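Local coordinates for protein proline dipeptidase (Streptococcus agalactiae, PDB 3OOO) that probably hydrolyses proline-containing dipeptides with the help of manganese as a member of peptidase family M24B, seen here as its N-terminal creatinase/prolidase-type domain alone, at residues Y30-F35 / Q67-P72; Q42-V47 / I54-A59; V21-V26 / F102-V107. One frame throughout, in Å; residues are numbered along the deposited sequence. Where two conformers were deposited one is given.

All three contacts lie within one alpha/beta domain built round a six-stranded mixed sheet; interaction 2 is in the sheet, the other two at its margins. Along the chain they are nested: interaction 2, a hairpin, sits inside the loop closed by interaction 1, and that loop lies inside the one closed by interaction 3. Helix 25-32 serves both outer contacts, whose centres are about 17 Å apart; it starts in 21-26 and ends in 30-35. The centre of interaction 2 is about 10 Å from that of interaction 1 and about 12 Å from that of interaction 3. Strand 44-48 pairs with strand 19-22, and Leu45 packs on Phe71 and Thr32, so the hairpin bridges the other two contacts.

Interaction 1: Y30-F35 / Q67-P72; sequences YLTGFF and QSVPFP
Thr32 faces the 67-72 segment with CB and its methyl CG2: CB lies 3.8 Å from Val69 CG1, and CG2 reaches the edge of the Phe71 ring, in its plane, 3.9 Å from CZ. Val69 CB, of the same segment as Phe71, lies over one face of that ring toward the rim. Further along, Ser68 OG sits near the edge of the Phe34 ring, 3.7 Å from CD1, while its CB approaches Phe34 CB. These touches join the ends of two helices, 25-32 and 62-68, of the creatinase/prolidase-type N-terminal domain. Between them two waters each donate to both Thr32 O and Ser68 O; the first lies 2.6 Å from Thr32 O, and together they relieve two carbonyl oxygens that would otherwise merely face each other. Thr32 OG1, turned between its backbone N and carbonyl carbon (chi1 69°), accepts from Phe34 N at 3.1 Å in an ST turn and also bonds to Val28 O. Gly33 is the first residue to leave helical angles, and glycine suits its positive phi, where a CB would be jammed against the preceding carbonyl O. Ser68 OG bonds to Arg64 O, one turn back. Behind this layer Phe34 and Phe71 rest on Leu55 of strand 54-58.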
loop_
_atom_site.group_PDB
_atom_site.type_symbol
_atom_site.label_atom_id
_atom_site.label_comp_id
_atom_site.label_asym_id
_atom_site.label_seq_id
_atom_site.Cartn_x
_atom_site.Cartn_y
_atom_site.Cartn_z
ATOM N N TYR A 30 -8.316 13.082 11.610
ATOM C CA TYR A 30 -7.542 14.157 12.235
ATOM C C TYR A 30 -7.800 15.496 11.539
ATOM O O TYR A 30 -7.924 16.539 12.189
ATOM C CB TYR A 30 -6.046 13.809 12.221
ATOM C CG TYR A 30 -5.125 14.949 12.594
ATOM C CD1 TYR A 30 -4.968 15.333 13.922
ATOM C CD2 TYR A 30 -4.405 15.639 11.615
ATOM C CE1 TYR A 30 -4.119 16.379 14.273
ATOM C CE2 TYR A 30 -3.553 16.690 11.953
ATOM C CZ TYR A 30 -3.417 17.052 13.285
ATOM O OH TYR A 30 -2.578 18.089 13.634
ATOM N N LEU A 31 -7.895 15.457 10.214
ATOM C CA LEU A 31 -8.057 16.672 9.418
ATOM C C LEU A 31 -9.482 17.207 9.331
ATOM O O LEU A 31 -9.669 18.393 9.057
ATOM C CB LEU A 31 -7.511 16.460 8.002
ATOM C CG LEU A 31 -6.011 16.213 7.839
ATOM C CD1 LEU A 31 -5.700 15.888 6.382
ATOM C CD2 LEU A 31 -5.190 17.405 8.324
ATOM N N THR A 32 -10.478 16.343 9.543
ATOM C CA THR A 32 -11.875 16.685 9.233
ATOM C C THR A 32 -12.908 16.337 10.304
ATOM O O THR A 32 -14.012 16.882 10.288
ATOM C CB THR A 32 -12.366 16.006 7.926
ATOM O OG1 THR A 32 -12.482 14.590 8.133
ATOM C CG2 THR A 32 -11.431 16.297 6.750
ATOM N N GLY A 33 -12.573 15.408 11.197
ATOM C CA GLY A 33 -13.537 14.881 12.166
ATOM C C GLY A 33 -14.425 13.771 11.627
ATOM O O GLY A 33 -15.297 13.262 12.336
ATOM N N PHE A 34 -14.208 13.400 10.365
ATOM C CA PHE A 34 -14.949 12.318 9.726
ATOM C C PHE A 34 -14.077 11.071 9.685
ATOM O O PHE A 34 -13.001 11.089 9.079
ATOM C CB PHE A 34 -15.375 12.735 8.308
ATOM C CG PHE A 34 -16.014 11.627 7.501
ATOM C CD1 PHE A 34 -17.334 11.241 7.731
ATOM C CD2 PHE A 34 -15.295 10.980 6.496
ATOM C CE1 PHE A 34 -17.925 10.221 6.986
ATOM C CE2 PHE A 34 -15.879 9.960 5.739
ATOM C CZ PHE A 34 -17.198 9.577 5.987
ATOM N N PHE A 35 -14.536 10.011 10.352
ATOM C CA PHE A 35 -13.861 8.715 10.306
ATOM C C PHE A 35 -14.601 7.708 9.445
ATOM O O PHE A 35 -15.773 7.409 9.689
ATOM C CB PHE A 35 -13.654 8.102 11.698
ATOM C CG PHE A 35 -12.827 6.839 11.668
ATOM C CD1 PHE A 35 -11.451 6.899 11.849
ATOM C CD2 PHE A 35 -13.420 5.598 11.408
ATOM C CE1 PHE A 35 -10.670 5.744 11.799
ATOM C CE2 PHE A 35 -12.646 4.436 11.352
ATOM C CZ PHE A 35 -11.273 4.512 11.547
ATOM N N GLN A 67 -22.570 15.635 6.548
ATOM C CA GLN A 67 -22.925 16.117 7.884
ATOM C C GLN A 67 -21.676 16.462 8.702
ATOM O O GLN A 67 -21.763 17.125 9.745
ATOM C CB GLN A 67 -23.775 15.071 8.610
ATOM C CG GLN A 67 -25.145 14.847 7.972
ATOM C CD GLN A 67 -25.917 13.717 8.618
ATOM O OE1 GLN A 67 -26.113 13.697 9.836
ATOM N NE2 GLN A 67 -26.368 12.768 7.802
ATOM N N SER A 68 -20.514 16.040 8.201
ATOM C CA SER A 68 -19.253 16.168 8.932
ATOM C C SER A 68 -18.323 17.245 8.369
ATOM O O SER A 68 -17.578 17.887 9.118
ATOM C CB SER A 68 -18.529 14.818 8.967
ATOM O OG SER A 68 -19.366 13.798 9.488
ATOM N N VAL A 69 -18.355 17.440 7.052
ATOM C CA VAL A 69 -17.478 18.419 6.395
ATOM C C VAL A 69 -18.263 19.486 5.622
ATOM O O VAL A 69 -19.343 19.205 5.101
ATOM C CB VAL A 69 -16.415 17.742 5.465
ATOM C CG1 VAL A 69 -15.663 16.652 6.207
ATOM C CG2 VAL A 69 -17.050 17.182 4.205
ATOM N N PRO A 70 -17.735 20.727 5.576
ATOM C CA PRO A 70 -18.444 21.830 4.930
ATOM C C PRO A 70 -18.125 22.001 3.443
ATOM O O PRO A 70 -18.768 22.808 2.761
ATOM C CB PRO A 70 -17.951 23.047 5.712
ATOM C CG PRO A 70 -16.550 22.689 6.088
ATOM C CD PRO A 70 -16.543 21.197 6.312
ATOM N N PHE A 71 -17.141 21.249 2.955
ATOM C CA PHE A 71 -16.684 21.344 1.570
ATOM C C PHE A 71 -17.267 20.215 0.703
ATOM O O PHE A 71 -17.921 19.310 1.234
ATOM C CB PHE A 71 -15.150 21.374 1.534
ATOM C CG PHE A 71 -14.489 20.327 2.391
ATOM C CD1 PHE A 71 -14.392 19.008 1.953
ATOM C CD2 PHE A 71 -13.930 20.666 3.622
ATOM C CE1 PHE A 71 -13.767 18.040 2.733
ATOM C CE2 PHE A 71 -13.295 19.700 4.412
ATOM C CZ PHE A 71 -13.212 18.388 3.966
ATOM N N PRO A 72 -17.049 20.262 -0.628
ATOM C CA PRO A 72 -17.727 19.293 -1.502
ATOM C C PRO A 72 -17.424 17.825 -1.211
ATOM O O PRO A 72 -16.289 17.460 -0.893
ATOM C CB PRO A 72 -17.232 19.670 -2.899
ATOM C CG PRO A 72 -16.927 21.127 -2.787
ATOM C CD PRO A 72 -16.339 21.287 -1.419
HETATM O O HOH W 1 -15.015 19.101 9.334
HETATM O O HOH W 2 -16.470 16.603 11.698
#

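Interaction 2: Q42-V47 / I54-A59; sequences QMFLFV and ILFVPA
A beta hairpin brings strand 44-48 against strand 54-58, two neighbouring antiparallel strands of the domain's sheet. Phe44 and Phe56 form one hydrogen-bonded pair: Phe56 N donates to Phe44 O at 2.8 Å, almost straight along the carbonyl, and Phe44 N returns a bond to Phe56 O at 3.0 Å with the donor tilted 18° from the carbonyl plane. Phe46 and Ile54 form the next such pair, Phe46 N to Ile54 O and Ile54 N to Phe46 O. Between them Leu45 and Leu55 are the non-hydrogen-bonded pair, where Leu45 CD1 packs 4.1 Å from Leu55 CB.

The three phenylalanines share the other face with Ile54. Phe44 and Phe56 lie side by side and meet at their ring edges, CD2 to CD2 4.2 Å, while the Phe46 ring turns an edge to Phe56 CB, with CE2 3.9 Å away. Phe56 can stretch along the strand because its CG is anti to its backbone N (chi1 179°), which carries CE2 to 3.9 Å from Gln42 CB. Flat, wholly apolar rings suit this place: Ile86 of helix 82-89 covers Phe46 and Phe56, and Val21 touches Phe44 and Phe46. Beyond the Phe44/Phe56 pair, selenomethionine Met43 packs its CG on Val57 CG1, and Pro58, lacking an N-H, lays CD against Gln42 O. Leu45 facing helix 3-14 on one side and Phe46 and Phe56 facing helix 82-89 on the other give the two-sided core of a sheet flanked by helices, as in alpha/beta sandwich domains.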
loop_
_atom_site.group_PDB
_atom_site.type_symbol
_atom_site.label_atom_id
_atom_site.label_comp_id
_atom_site.label_asym_id
_atom_site.label_seq_id
_atom_site.Cartn_x
_atom_site.Cartn_y
_atom_site.Cartn_z
ATOM N N GLN A 42 -13.097 2.843 -1.960
ATOM C CA GLN A 42 -12.280 4.049 -2.033
ATOM C C GLN A 42 -12.783 5.207 -1.180
ATOM O O GLN A 42 -13.977 5.516 -1.168
ATOM C CB GLN A 42 -12.164 4.546 -3.483
ATOM C CG GLN A 42 -11.721 3.513 -4.519
ATOM C CD GLN A 42 -10.482 2.737 -4.111
ATOM O OE1 GLN A 42 -9.586 3.267 -3.444
ATOM N NE2 GLN A 42 -10.425 1.468 -4.515
HETATM N N MSE A 43 -11.829 5.814 -0.477
HETATM C CA MSE A 43 -11.935 7.008 0.344
HETATM C C MSE A 43 -10.711 7.916 -0.073
HETATM O O MSE A 43 -9.612 7.426 0.178
HETATM C CB MSE A 43 -11.776 6.544 1.851
HETATM C CG MSE A 43 -12.905 6.848 2.964
HETATM SE SE MSE A 43 -12.597 8.421 4.164
HETATM C CE MSE A 43 -10.917 7.819 4.969
ATOM N N PHE A 44 -10.869 9.138 -0.583
ATOM C CA PHE A 44 -9.746 10.059 -0.728
ATOM C C PHE A 44 -10.193 11.455 -0.365
ATOM O O PHE A 44 -11.294 11.882 -0.734
ATOM C CB PHE A 44 -9.225 10.093 -2.170
ATOM C CG PHE A 44 -8.700 8.774 -2.669
ATOM C CD1 PHE A 44 -7.500 8.245 -2.179
ATOM C CD2 PHE A 44 -9.406 8.061 -3.628
ATOM C CE1 PHE A 44 -7.021 7.020 -2.643
ATOM C CE2 PHE A 44 -8.939 6.836 -4.096
ATOM C CZ PHE A 44 -7.741 6.313 -3.605
ATOM N N LEU A 45 -9.320 12.175 0.329
ATOM C CA LEU A 45 -9.508 13.599 0.553
ATOM C C LEU A 45 -8.522 14.343 -0.328
ATOM O O LEU A 45 -7.309 14.224 -0.149
ATOM C CB LEU A 45 -9.275 13.945 2.025
ATOM C CG LEU A 45 -9.369 15.418 2.437
ATOM C CD1 LEU A 45 -10.776 15.969 2.241
ATOM C CD2 LEU A 45 -8.931 15.583 3.888
ATOM N N PHE A 46 -9.057 15.094 -1.283
ATOM C CA PHE A 46 -8.246 15.833 -2.241
ATOM C C PHE A 46 -8.080 17.264 -1.770
ATOM O O PHE A 46 -9.054 18.005 -1.668
ATOM C CB PHE A 46 -8.887 15.804 -3.637
ATOM C CG PHE A 46 -9.030 14.420 -4.211
ATOM C CD1 PHE A 46 -7.941 13.785 -4.809
ATOM C CD2 PHE A 46 -10.248 13.747 -4.154
ATOM C CE1 PHE A 46 -8.067 12.502 -5.339
ATOM C CE2 PHE A 46 -10.385 12.462 -4.684
ATOM C CZ PHE A 46 -9.294 11.838 -5.278
ATOM N N VAL A 47 -6.837 17.630 -1.470
ATOM C CA VAL A 47 -6.511 18.965 -0.976
ATOM C C VAL A 47 -5.730 19.699 -2.060
ATOM O O VAL A 47 -4.555 19.424 -2.300
ATOM C CB VAL A 47 -5.716 18.900 0.348
ATOM C CG1 VAL A 47 -5.360 20.313 0.838
ATOM C CG2 VAL A 47 -6.513 18.145 1.407
ATOM N N ILE A 54 -11.915 18.475 -1.431
ATOM C CA ILE A 54 -13.014 17.661 -1.932
ATOM C C ILE A 54 -12.854 16.254 -1.382
ATOM O O ILE A 54 -11.785 15.659 -1.495
ATOM C CB ILE A 54 -13.044 17.637 -3.482
ATOM C CG1 ILE A 54 -13.172 19.064 -4.024
ATOM C CG2 ILE A 54 -14.196 16.754 -3.987
ATOM C CD1 ILE A 54 -13.129 19.178 -5.522
ATOM N N LEU A 55 -13.920 15.734 -0.779
ATOM C CA LEU A 55 -13.906 14.398 -0.199
ATOM C C LEU A 55 -14.677 13.409 -1.073
ATOM O O LEU A 55 -15.809 13.676 -1.473
ATOM C CB LEU A 55 -14.476 14.452 1.227
ATOM C CG LEU A 55 -14.684 13.147 1.993
ATOM C CD1 LEU A 55 -13.394 12.385 2.165
ATOM C CD2 LEU A 55 -15.286 13.439 3.344
ATOM N N PHE A 56 -14.036 12.286 -1.390
ATOM C CA PHE A 56 -14.640 11.215 -2.180
ATOM C C PHE A 56 -14.811 10.007 -1.280
ATOM O O PHE A 56 -13.852 9.586 -0.654
ATOM C CB PHE A 56 -13.720 10.874 -3.363
ATOM C CG PHE A 56 -14.224 9.753 -4.246
ATOM C CD1 PHE A 56 -15.399 9.891 -4.973
ATOM C CD2 PHE A 56 -13.495 8.575 -4.378
ATOM C CE1 PHE A 56 -15.852 8.871 -5.803
ATOM C CE2 PHE A 56 -13.945 7.543 -5.205
ATOM C CZ PHE A 56 -15.121 7.696 -5.925
ATOM N N VAL A 57 -16.018 9.452 -1.221
ATOM C CA VAL A 57 -16.303 8.303 -0.351
ATOM C C VAL A 57 -17.212 7.300 -1.053
ATOM O O VAL A 57 -17.800 7.623 -2.079
ATOM C CB VAL A 57 -16.979 8.733 0.989
ATOM C CG1 VAL A 57 -15.994 9.463 1.889
ATOM C CG2 VAL A 57 -18.238 9.572 0.738
ATOM N N PRO A 58 -17.343 6.080 -0.503
ATOM C CA PRO A 58 -18.385 5.209 -1.049
ATOM C C PRO A 58 -19.751 5.866 -0.881
ATOM O O PRO A 58 -19.970 6.607 0.087
ATOM C CB PRO A 58 -18.281 3.950 -0.185
ATOM C CG PRO A 58 -16.888 3.965 0.334
ATOM C CD PRO A 58 -16.553 5.406 0.544
ATOM N N ALA A 59 -20.658 5.607 -1.821
ATOM C CA ALA A 59 -21.962 6.283 -1.847
ATOM C C ALA A 59 -22.737 6.179 -0.540
ATOM O O ALA A 59 -23.444 7.112 -0.153
ATOM C CB ALA A 59 -22.809 5.771 -2.998
#

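Interaction 3: V21-V26 / F102-V107; sequences VFSDPV and FDNLNV
Asn104 lays its amide over the side chain of Asp24, the amide and carboxylate planes stacked only 21° apart. The Asn104 chain extends with CG anti to its backbone N (chi1 167°), which brings CG 3.5 Å from Asp24 CB; chi2 near -96° then turns OD1 to Ser23 and ND2 to a water. OD1 accepts from Ser23 OG at 2.8 Å, in the carbonyl plane and on a lone pair. ND2 donates to the water, 2.9 Å away, which gives a weak bond to Asp24 OD2. Leu105 CD1 lies 3.7 Å from Ser23 OG and adds an apolar wall to that hydroxyl; its side chain also packs on Phe44 and on helix 107-116.

Asp24 is the N-cap of helix 25-32: OD1 accepts from Val26 N at 2.9 Å, on the anti side and out of the carboxylate plane. Pro25 suits the first turn, where its missing N-H costs no helical bond. Glu101 takes the backbone N-H groups of Ser23 and Asp24, while Asp103 and Asn106 bond to the second subunit, so the 102-107 loop touches both this turn and the dimer partner. A neutral amide can serve a hydroxyl and a water at once beside a carboxylate, and the helix start would probably help to stabilise that carboxylate's negative charge.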
loop_
_atom_site.group_PDB
_atom_site.type_symbol
_atom_site.label_atom_id
_atom_site.label_comp_id
_atom_site.label_asym_id
_atom_site.label_seq_id
_atom_site.Cartn_x
_atom_site.Cartn_y
_atom_site.Cartn_z
ATOM N N VAL A 21 -3.227 14.115 -1.596
ATOM C CA VAL A 21 -4.316 13.149 -1.540
ATOM C C VAL A 21 -4.166 12.343 -0.262
ATOM O O VAL A 21 -3.178 11.621 -0.092
ATOM C CB VAL A 21 -4.284 12.189 -2.755
ATOM C CG1 VAL A 21 -5.436 11.194 -2.687
ATOM C CG2 VAL A 21 -4.334 12.960 -4.072
ATOM N N PHE A 22 -5.126 12.489 0.645
ATOM C CA PHE A 22 -5.114 11.747 1.909
ATOM C C PHE A 22 -6.036 10.545 1.835
ATOM O O PHE A 22 -7.124 10.618 1.256
ATOM C CB PHE A 22 -5.490 12.666 3.074
ATOM C CG PHE A 22 -4.524 13.795 3.269
ATOM C CD1 PHE A 22 -3.356 13.598 3.999
ATOM C CD2 PHE A 22 -4.755 15.038 2.688
ATOM C CE1 PHE A 22 -2.441 14.625 4.169
ATOM C CE2 PHE A 22 -3.845 16.081 2.855
ATOM C CZ PHE A 22 -2.686 15.875 3.598
ATOM N N SER A 23 -5.583 9.429 2.399
ATOM C CA SER A 23 -6.327 8.172 2.307
ATOM C C SER A 23 -6.422 7.431 3.639
ATOM O O SER A 23 -7.282 6.572 3.808
ATOM C CB SER A 23 -5.685 7.265 1.255
ATOM O OG SER A 23 -4.322 7.013 1.553
ATOM N N ASP A 24 -5.523 7.742 4.568
ATOM C CA ASP A 24 -5.498 7.063 5.862
ATOM C C ASP A 24 -6.710 7.520 6.683
ATOM O O ASP A 24 -6.858 8.714 6.937
ATOM C CB ASP A 24 -4.174 7.393 6.574
ATOM C CG ASP A 24 -3.951 6.588 7.847
ATOM O OD1 ASP A 24 -4.916 6.263 8.563
ATOM O OD2 ASP A 24 -2.773 6.295 8.149
ATOM N N PRO A 25 -7.590 6.576 7.087
ATOM C CA PRO A 25 -8.769 6.934 7.883
ATOM C C PRO A 25 -8.422 7.760 9.127
ATOM O O PRO A 25 -9.163 8.666 9.492
ATOM C CB PRO A 25 -9.345 5.569 8.284
ATOM C CG PRO A 25 -8.934 4.664 7.174
ATOM C CD PRO A 25 -7.555 5.133 6.784
ATOM N N VAL A 26 -7.287 7.459 9.748
ATOM C CA VAL A 26 -6.833 8.202 10.921
ATOM C C VAL A 26 -6.464 9.644 10.548
ATOM O O VAL A 26 -6.854 10.590 11.239
ATOM C CB VAL A 26 -5.656 7.475 11.618
ATOM C CG1 VAL A 26 -5.102 8.299 12.771
ATOM C CG2 VAL A 26 -6.101 6.102 12.111
ATOM N N PHE A 102 2.143 7.488 1.482
ATOM C CA PHE A 102 2.796 6.250 1.065
ATOM C C PHE A 102 2.809 5.161 2.145
ATOM O O PHE A 102 2.866 3.980 1.815
ATOM C CB PHE A 102 4.212 6.553 0.565
ATOM C CG PHE A 102 4.271 7.055 -0.862
ATOM C CD1 PHE A 102 3.118 7.445 -1.551
ATOM C CD2 PHE A 102 5.501 7.165 -1.512
ATOM C CE1 PHE A 102 3.188 7.912 -2.866
ATOM C CE2 PHE A 102 5.581 7.629 -2.825
ATOM C CZ PHE A 102 4.426 8.004 -3.506
ATOM N N ASP A 103 2.735 5.556 3.418
ATOM C CA ASP A 103 2.684 4.592 4.532
ATOM C C ASP A 103 1.321 3.914 4.706
ATOM O O ASP A 103 1.202 2.935 5.458
ATOM C CB ASP A 103 3.077 5.258 5.860
ATOM C CG ASP A 103 4.550 5.628 5.930
ATOM O OD1 ASP A 103 5.365 5.090 5.147
ATOM O OD2 ASP A 103 4.896 6.463 6.796
ATOM N N ASN A 104 0.294 4.449 4.045
ATOM C CA ASN A 104 -1.072 3.923 4.161
ATOM C C ASN A 104 -1.595 3.391 2.840
ATOM O O ASN A 104 -2.215 2.327 2.783
ATOM C CB ASN A 104 -2.030 5.004 4.678
ATOM C CG ASN A 104 -3.499 4.611 4.525
ATOM O OD1 ASN A 104 -4.162 4.991 3.553
ATOM N ND2 ASN A 104 -4.009 3.841 5.482
ATOM N N LEU A 105 -1.349 4.155 1.782
ATOM C CA LEU A 105 -1.908 3.863 0.478
ATOM C C LEU A 105 -1.353 2.553 -0.053
ATOM O O LEU A 105 -0.136 2.403 -0.173
ATOM C CB LEU A 105 -1.560 5.004 -0.471
ATOM C CG LEU A 105 -2.207 5.074 -1.848
ATOM C CD1 LEU A 105 -3.689 5.394 -1.741
ATOM C CD2 LEU A 105 -1.489 6.130 -2.678
ATOM N N ASN A 106 -2.230 1.604 -0.370
ATOM C CA ASN A 106 -1.754 0.352 -0.953
ATOM C C ASN A 106 -1.441 0.489 -2.449
ATOM O O ASN A 106 -1.773 1.501 -3.077
ATOM C CB ASN A 106 -2.660 -0.849 -0.607
ATOM C CG ASN A 106 -3.975 -0.848 -1.361
ATOM O OD1 ASN A 106 -4.103 -0.244 -2.421
ATOM N ND2 ASN A 106 -4.954 -1.567 -0.825
ATOM N N VAL A 107 -0.784 -0.519 -3.012
ATOM C CA VAL A 107 -0.346 -0.427 -4.401
ATOM C C VAL A 107 -1.532 -0.375 -5.366
ATOM O O VAL A 107 -1.504 0.361 -6.350
ATOM C CB VAL A 107 0.638 -1.557 -4.767
ATOM C CG1 VAL A 107 1.098 -1.432 -6.217
ATOM C CG2 VAL A 107 1.835 -1.508 -3.839
HETATM O O HOH W 3 -2.251 3.037 7.704
#